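Long-range contact in ribonucleoside-diphosphate reductase subunit beta (Bacillus halodurans C-125, PDB 2RCC), which probably makes DNA precursors by converting ribonucleoside diphosphates to deoxyribonucleotides, as the iron-binding small subunit of a class I ribonucleotide reductase: residues 53-67 against 121-133. Residues are numbered along the deposited sequence; the frame is centred on the assembly and turned at random.
Sequences WTPFEINMSHDAKQF and VHNQSYSYVLSSL
Tyr-128 and Pro-55 show how one side chain can tie an irregular connection to a long helix. With CG anti to the backbone N (chi1 -180°), the tyrosine stands off helix 106-133 and slips its ring beneath the proline; Pro-55 CB lies over one face, 4.0 Å from the ring centroid. The phenol then donates from OH to Ile-58 O at 2.7 Å, the carbonyl oxygen lying at the ring edge, which fixes the direction of the hydroxyl. Beside the ring, Met-60, a selenomethionine bent at chi2 and chi3, sets CG 3.7 Å from Tyr-128 CE2 and carries CE toward Val-129 and Leu-133. Leu-133 CD2 also packs on Ala-64 CA at 3.6 Å; here the axis of helix 61-66 makes a signed crossing angle of -51° with that of residues 121-133. At the other end, Val-121 CG1 lies over one face of the Trp-53 ring.

This is the ferritin-like helical fold of the reductase small chain, and helix 106-133 bears the probable iron ligand His-122 and radical-site Tyr-126. The His-122 ring and the six-membered ring of Trp-53 meet rim to rim, their planes nearly parallel, and Asp-219 accepts hydrogen bonds from His-122 NE2 and Trp-53 NE1, joining both to one carboxylate.

Phe-56 and Gln-124 form a partly exposed side, closed in part by the second subunit. In an offset edge-to-face pair, planes at 83°, the edge of Tyr-128 points toward the face of Phe-56, while Gln-124 OE1 is hydrogen-bonded to Tyr-45 OH of the second subunit. More open still, Ala-64 and Ser-132 meet only through Ala-64 CB and Ser-132 O, 3.9 Å apart.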
loop_
_atom_site.group_PDB
_atom_site.type_symbol
_atom_site.label_atom_id
_atom_site.label_comp_id
_atom_site.label_asym_id
_atom_site.label_seq_id
_atom_site.Cartn_x
_atom_site.Cartn_y
_atom_site.Cartn_z
ATOM N N TRP A 53 8.149 -7.761 8.053
ATOM C CA TRP A 53 9.579 -8.065 8.048
ATOM C C TRP A 53 10.254 -7.135 7.046
ATOM O O TRP A 53 9.598 -6.594 6.168
ATOM C CB TRP A 53 9.861 -9.556 7.671
ATOM C CG TRP A 53 9.474 -9.904 6.282
ATOM C CD1 TRP A 53 8.237 -10.284 5.867
ATOM C CD2 TRP A 53 10.287 -9.840 5.092
ATOM N NE1 TRP A 53 8.225 -10.455 4.515
ATOM C CE2 TRP A 53 9.463 -10.198 4.010
ATOM C CE3 TRP A 53 11.629 -9.527 4.839
ATOM C CZ2 TRP A 53 9.929 -10.274 2.719
ATOM C CZ3 TRP A 53 12.095 -9.612 3.522
ATOM C CH2 TRP A 53 11.236 -9.949 2.489
ATOM N N THR A 54 11.550 -6.913 7.203
ATOM C CA THR A 54 12.305 -6.176 6.203
ATOM C C THR A 54 13.620 -6.908 6.014
ATOM O O THR A 54 14.075 -7.612 6.901
ATOM C CB THR A 54 12.607 -4.658 6.545
ATOM O OG1 THR A 54 13.707 -4.561 7.441
ATOM C CG2 THR A 54 11.356 -3.952 7.068
ATOM N N PRO A 55 14.243 -6.740 4.861
ATOM C CA PRO A 55 15.540 -7.431 4.699
ATOM C C PRO A 55 16.658 -6.958 5.627
ATOM O O PRO A 55 17.608 -7.682 5.831
ATOM C CB PRO A 55 15.881 -7.165 3.235
ATOM C CG PRO A 55 15.132 -5.940 2.895
ATOM C CD PRO A 55 13.857 -5.999 3.650
ATOM N N PHE A 56 16.508 -5.790 6.248
ATOM C CA PHE A 56 17.518 -5.249 7.119
ATOM C C PHE A 56 17.684 -5.999 8.435
ATOM O O PHE A 56 18.670 -5.781 9.112
ATOM C CB PHE A 56 17.275 -3.737 7.362
ATOM C CG PHE A 56 17.268 -2.935 6.088
ATOM C CD1 PHE A 56 18.447 -2.653 5.429
ATOM C CD2 PHE A 56 16.072 -2.527 5.507
ATOM C CE1 PHE A 56 18.451 -1.932 4.220
ATOM C CE2 PHE A 56 16.069 -1.810 4.309
ATOM C CZ PHE A 56 17.272 -1.510 3.668
ATOM N N GLU A 57 16.741 -6.860 8.790
ATOM C CA GLU A 57 16.828 -7.685 9.970
ATOM C C GLU A 57 17.629 -8.987 9.677
ATOM O O GLU A 57 17.926 -9.726 10.600
ATOM C CB GLU A 57 15.393 -8.020 10.475
ATOM C CG GLU A 57 14.639 -9.171 9.737
ATOM C CD GLU A 57 13.109 -9.234 10.020
ATOM O OE1 GLU A 57 12.388 -8.189 9.957
ATOM O OE2 GLU A 57 12.628 -10.364 10.273
ATOM N N ILE A 58 17.988 -9.240 8.410
ATOM C CA ILE A 58 18.687 -10.469 7.992
ATOM C C ILE A 58 20.157 -10.189 7.652
ATOM O O ILE A 58 20.468 -9.402 6.752
ATOM C CB ILE A 58 17.938 -11.105 6.821
ATOM C CG1 ILE A 58 16.584 -11.623 7.339
ATOM C CG2 ILE A 58 18.763 -12.243 6.202
ATOM C CD1 ILE A 58 15.663 -12.052 6.281
ATOM N N ASN A 59 21.061 -10.836 8.387
ATOM C CA ASN A 59 22.485 -10.630 8.191
ATOM C C ASN A 59 22.998 -11.599 7.124
ATOM O O ASN A 59 22.864 -12.808 7.287
ATOM C CB ASN A 59 23.215 -10.845 9.515
ATOM C CG ASN A 59 24.693 -10.439 9.455
ATOM O OD1 ASN A 59 25.427 -10.796 8.534
ATOM N ND2 ASN A 59 25.129 -9.701 10.458
HETATM N N MSE A 60 23.645 -11.067 6.094
HETATM C CA MSE A 60 24.118 -11.857 4.956
HETATM C C MSE A 60 25.596 -12.289 4.990
HETATM O O MSE A 60 26.077 -12.867 4.016
HETATM C CB MSE A 60 23.825 -11.073 3.668
HETATM C CG MSE A 60 22.329 -11.001 3.285
HETATM SE SE MSE A 60 21.669 -12.666 2.717
HETATM C CE MSE A 60 22.825 -13.030 1.249
ATOM N N SER A 61 26.296 -12.037 6.100
ATOM C CA SER A 61 27.728 -12.339 6.215
ATOM C C SER A 61 28.093 -13.769 5.988
ATOM O O SER A 61 29.067 -14.026 5.290
ATOM C CB SER A 61 28.243 -11.977 7.603
ATOM O OG SER A 61 27.843 -10.669 7.914
ATOM N N HIS A 62 27.329 -14.688 6.593
ATOM C CA HIS A 62 27.628 -16.116 6.478
ATOM C C HIS A 62 27.333 -16.579 5.061
ATOM O O HIS A 62 28.129 -17.296 4.490
ATOM C CB HIS A 62 26.903 -16.971 7.526
ATOM C CG HIS A 62 27.424 -18.372 7.600
ATOM N ND1 HIS A 62 28.749 -18.655 7.872
ATOM C CD2 HIS A 62 26.812 -19.568 7.425
ATOM C CE1 HIS A 62 28.928 -19.965 7.853
ATOM N NE2 HIS A 62 27.765 -20.543 7.601
ATOM N N ASP A 63 26.191 -16.173 4.505
ATOM C CA ASP A 63 25.906 -16.449 3.112
ATOM C C ASP A 63 27.069 -15.954 2.230
ATOM O O ASP A 63 27.516 -16.677 1.356
ATOM C CB ASP A 63 24.576 -15.797 2.657
ATOM C CG ASP A 63 23.341 -16.573 3.080
ATOM O OD1 ASP A 63 23.305 -17.133 4.188
ATOM O OD2 ASP A 63 22.356 -16.595 2.298
ATOM N N ALA A 64 27.549 -14.729 2.475
ATOM C CA ALA A 64 28.668 -14.132 1.732
ATOM C C ALA A 64 29.921 -15.002 1.790
ATOM O O ALA A 64 30.563 -15.227 0.760
ATOM C CB ALA A 64 28.962 -12.696 2.256
ATOM N N LYS A 65 30.235 -15.521 2.980
ATOM C CA LYS A 65 31.373 -16.412 3.157
ATOM C C LYS A 65 31.131 -17.776 2.514
ATOM O O LYS A 65 32.067 -18.364 1.987
ATOM C CB LYS A 65 31.705 -16.601 4.643
ATOM C CG LYS A 65 32.212 -15.352 5.342
ATOM N N GLN A 66 29.900 -18.306 2.578
ATOM C CA GLN A 66 29.599 -19.618 1.962
ATOM C C GLN A 66 29.524 -19.610 0.447
ATOM O O GLN A 66 29.778 -20.652 -0.165
ATOM C CB GLN A 66 28.257 -20.187 2.443
ATOM C CG GLN A 66 28.277 -20.836 3.806
ATOM C CD GLN A 66 26.950 -21.432 4.148
ATOM O OE1 GLN A 66 25.916 -20.790 3.959
ATOM N NE2 GLN A 66 26.954 -22.679 4.664
ATOM N N PHE A 67 29.155 -18.466 -0.143
ATOM C CA PHE A 67 28.875 -18.388 -1.584
ATOM C C PHE A 67 29.962 -18.960 -2.503
ATOM O O PHE A 67 29.638 -19.740 -3.401
ATOM C CB PHE A 67 28.441 -16.972 -1.996
ATOM C CG PHE A 67 27.898 -16.890 -3.396
ATOM C CD1 PHE A 67 26.719 -17.554 -3.733
ATOM C CD2 PHE A 67 28.564 -16.179 -4.382
ATOM C CE1 PHE A 67 26.211 -17.498 -5.025
ATOM C CE2 PHE A 67 28.053 -16.122 -5.674
ATOM C CZ PHE A 67 26.872 -16.770 -5.986
ATOM N N VAL A 121 8.975 -4.087 -1.008
ATOM C CA VAL A 121 9.912 -4.698 -0.087
ATOM C C VAL A 121 10.540 -6.023 -0.626
ATOM O O VAL A 121 11.761 -6.242 -0.467
ATOM C CB VAL A 121 9.318 -4.913 1.310
ATOM C CG1 VAL A 121 10.365 -5.599 2.211
ATOM C CG2 VAL A 121 8.880 -3.550 1.937
ATOM N N HIS A 122 9.733 -6.834 -1.314
ATOM C CA HIS A 122 10.243 -8.053 -1.970
ATOM C C HIS A 122 11.304 -7.678 -3.006
ATOM O O HIS A 122 12.390 -8.243 -3.008
ATOM C CB HIS A 122 9.147 -8.901 -2.641
ATOM C CG HIS A 122 8.091 -9.405 -1.693
ATOM N ND1 HIS A 122 6.915 -9.985 -2.116
ATOM C CD2 HIS A 122 8.029 -9.370 -0.340
ATOM C CE1 HIS A 122 6.188 -10.320 -1.063
ATOM N NE2 HIS A 122 6.851 -9.973 0.029
ATOM N N ASN A 123 11.008 -6.713 -3.856
ATOM C CA ASN A 123 11.982 -6.301 -4.867
ATOM C C ASN A 123 13.295 -5.768 -4.272
ATOM O O ASN A 123 14.396 -6.120 -4.739
ATOM C CB ASN A 123 11.386 -5.297 -5.842
ATOM C CG ASN A 123 12.325 -5.017 -7.018
ATOM O OD1 ASN A 123 12.589 -5.894 -7.868
ATOM N ND2 ASN A 123 12.856 -3.809 -7.053
ATOM N N GLN A 124 13.196 -4.961 -3.229
ATOM C CA GLN A 124 14.391 -4.462 -2.544
ATOM C C GLN A 124 15.208 -5.591 -1.845
ATOM O O GLN A 124 16.443 -5.496 -1.739
ATOM C CB GLN A 124 14.003 -3.327 -1.584
ATOM C CG GLN A 124 15.160 -2.726 -0.792
ATOM C CD GLN A 124 15.199 -3.169 0.643
ATOM O OE1 GLN A 124 14.153 -3.327 1.299
ATOM N NE2 GLN A 124 16.406 -3.271 1.183
ATOM N N SER A 125 14.511 -6.612 -1.347
ATOM C CA SER A 125 15.139 -7.760 -0.716
ATOM C C SER A 125 15.958 -8.557 -1.738
ATOM O O SER A 125 17.012 -9.084 -1.416
ATOM C CB SER A 125 14.078 -8.651 -0.049
ATOM O OG SER A 125 13.321 -7.930 0.908
ATOM N N TYR A 126 15.467 -8.662 -2.982
ATOM C CA TYR A 126 16.237 -9.364 -4.009
ATOM C C TYR A 126 17.552 -8.603 -4.305
ATOM O O TYR A 126 18.623 -9.209 -4.389
ATOM C CB TYR A 126 15.465 -9.567 -5.305
ATOM C CG TYR A 126 14.248 -10.447 -5.191
ATOM C CD1 TYR A 126 14.312 -11.702 -4.624
ATOM C CD2 TYR A 126 13.018 -10.017 -5.677
ATOM C CE1 TYR A 126 13.150 -12.494 -4.486
ATOM C CE2 TYR A 126 11.885 -10.793 -5.576
ATOM C CZ TYR A 126 11.949 -12.033 -4.997
ATOM O OH TYR A 126 10.802 -12.791 -4.923
ATOM N N SER A 127 17.465 -7.296 -4.452
ATOM C CA SER A 127 18.655 -6.454 -4.613
ATOM C C SER A 127 19.605 -6.559 -3.461
ATOM O O SER A 127 20.797 -6.547 -3.653
ATOM C CB SER A 127 18.285 -4.973 -4.776
ATOM O OG SER A 127 17.569 -4.824 -5.982
ATOM N N TYR A 128 19.065 -6.570 -2.257
ATOM C CA TYR A 128 19.845 -6.696 -1.022
ATOM C C TYR A 128 20.694 -7.993 -0.978
ATOM O O TYR A 128 21.860 -7.975 -0.547
ATOM C CB TYR A 128 18.860 -6.615 0.149
ATOM C CG TYR A 128 19.403 -6.712 1.548
ATOM C CD1 TYR A 128 19.666 -5.557 2.309
ATOM C CD2 TYR A 128 19.551 -7.947 2.161
ATOM C CE1 TYR A 128 20.128 -5.655 3.626
ATOM C CE2 TYR A 128 20.026 -8.062 3.469
ATOM C CZ TYR A 128 20.303 -6.922 4.200
ATOM O OH TYR A 128 20.736 -7.046 5.518
ATOM N N VAL A 129 20.102 -9.107 -1.398
ATOM C CA VAL A 129 20.807 -10.376 -1.492
ATOM C C VAL A 129 21.921 -10.251 -2.555
ATOM O O VAL A 129 23.086 -10.528 -2.281
ATOM C CB VAL A 129 19.847 -11.555 -1.831
ATOM C CG1 VAL A 129 20.618 -12.844 -2.187
ATOM C CG2 VAL A 129 18.872 -11.821 -0.688
ATOM N N LEU A 130 21.574 -9.796 -3.755
ATOM C CA LEU A 130 22.549 -9.680 -4.838
ATOM C C LEU A 130 23.737 -8.736 -4.473
ATOM O O LEU A 130 24.908 -9.109 -4.644
ATOM C CB LEU A 130 21.826 -9.269 -6.120
ATOM C CG LEU A 130 22.582 -9.321 -7.440
ATOM C CD1 LEU A 130 23.084 -10.714 -7.720
ATOM C CD2 LEU A 130 21.727 -8.795 -8.579
ATOM N N SER A 131 23.439 -7.591 -3.865
ATOM C CA SER A 131 24.461 -6.624 -3.489
ATOM C C SER A 131 25.323 -7.072 -2.302
ATOM O O SER A 131 26.392 -6.525 -2.091
ATOM C CB SER A 131 23.845 -5.251 -3.203
ATOM O OG SER A 131 22.972 -5.324 -2.105
ATOM N N SER A 132 24.875 -8.063 -1.538
ATOM C CA SER A 132 25.674 -8.625 -0.419
ATOM C C SER A 132 26.710 -9.657 -0.921
ATOM O O SER A 132 27.656 -10.015 -0.204
ATOM C CB SER A 132 24.769 -9.344 0.599
ATOM O OG SER A 132 23.764 -8.490 1.098
ATOM N N LEU A 133 26.502 -10.156 -2.137
ATOM C CA LEU A 133 27.272 -11.249 -2.699
ATOM C C LEU A 133 28.150 -10.923 -3.907
ATOM O O LEU A 133 29.180 -11.582 -4.065
ATOM C CB LEU A 133 26.288 -12.370 -3.111
ATOM C CG LEU A 133 25.411 -12.975 -2.025
ATOM C CD1 LEU A 133 24.473 -14.040 -2.602
ATOM C CD2 LEU A 133 26.274 -13.530 -0.941
#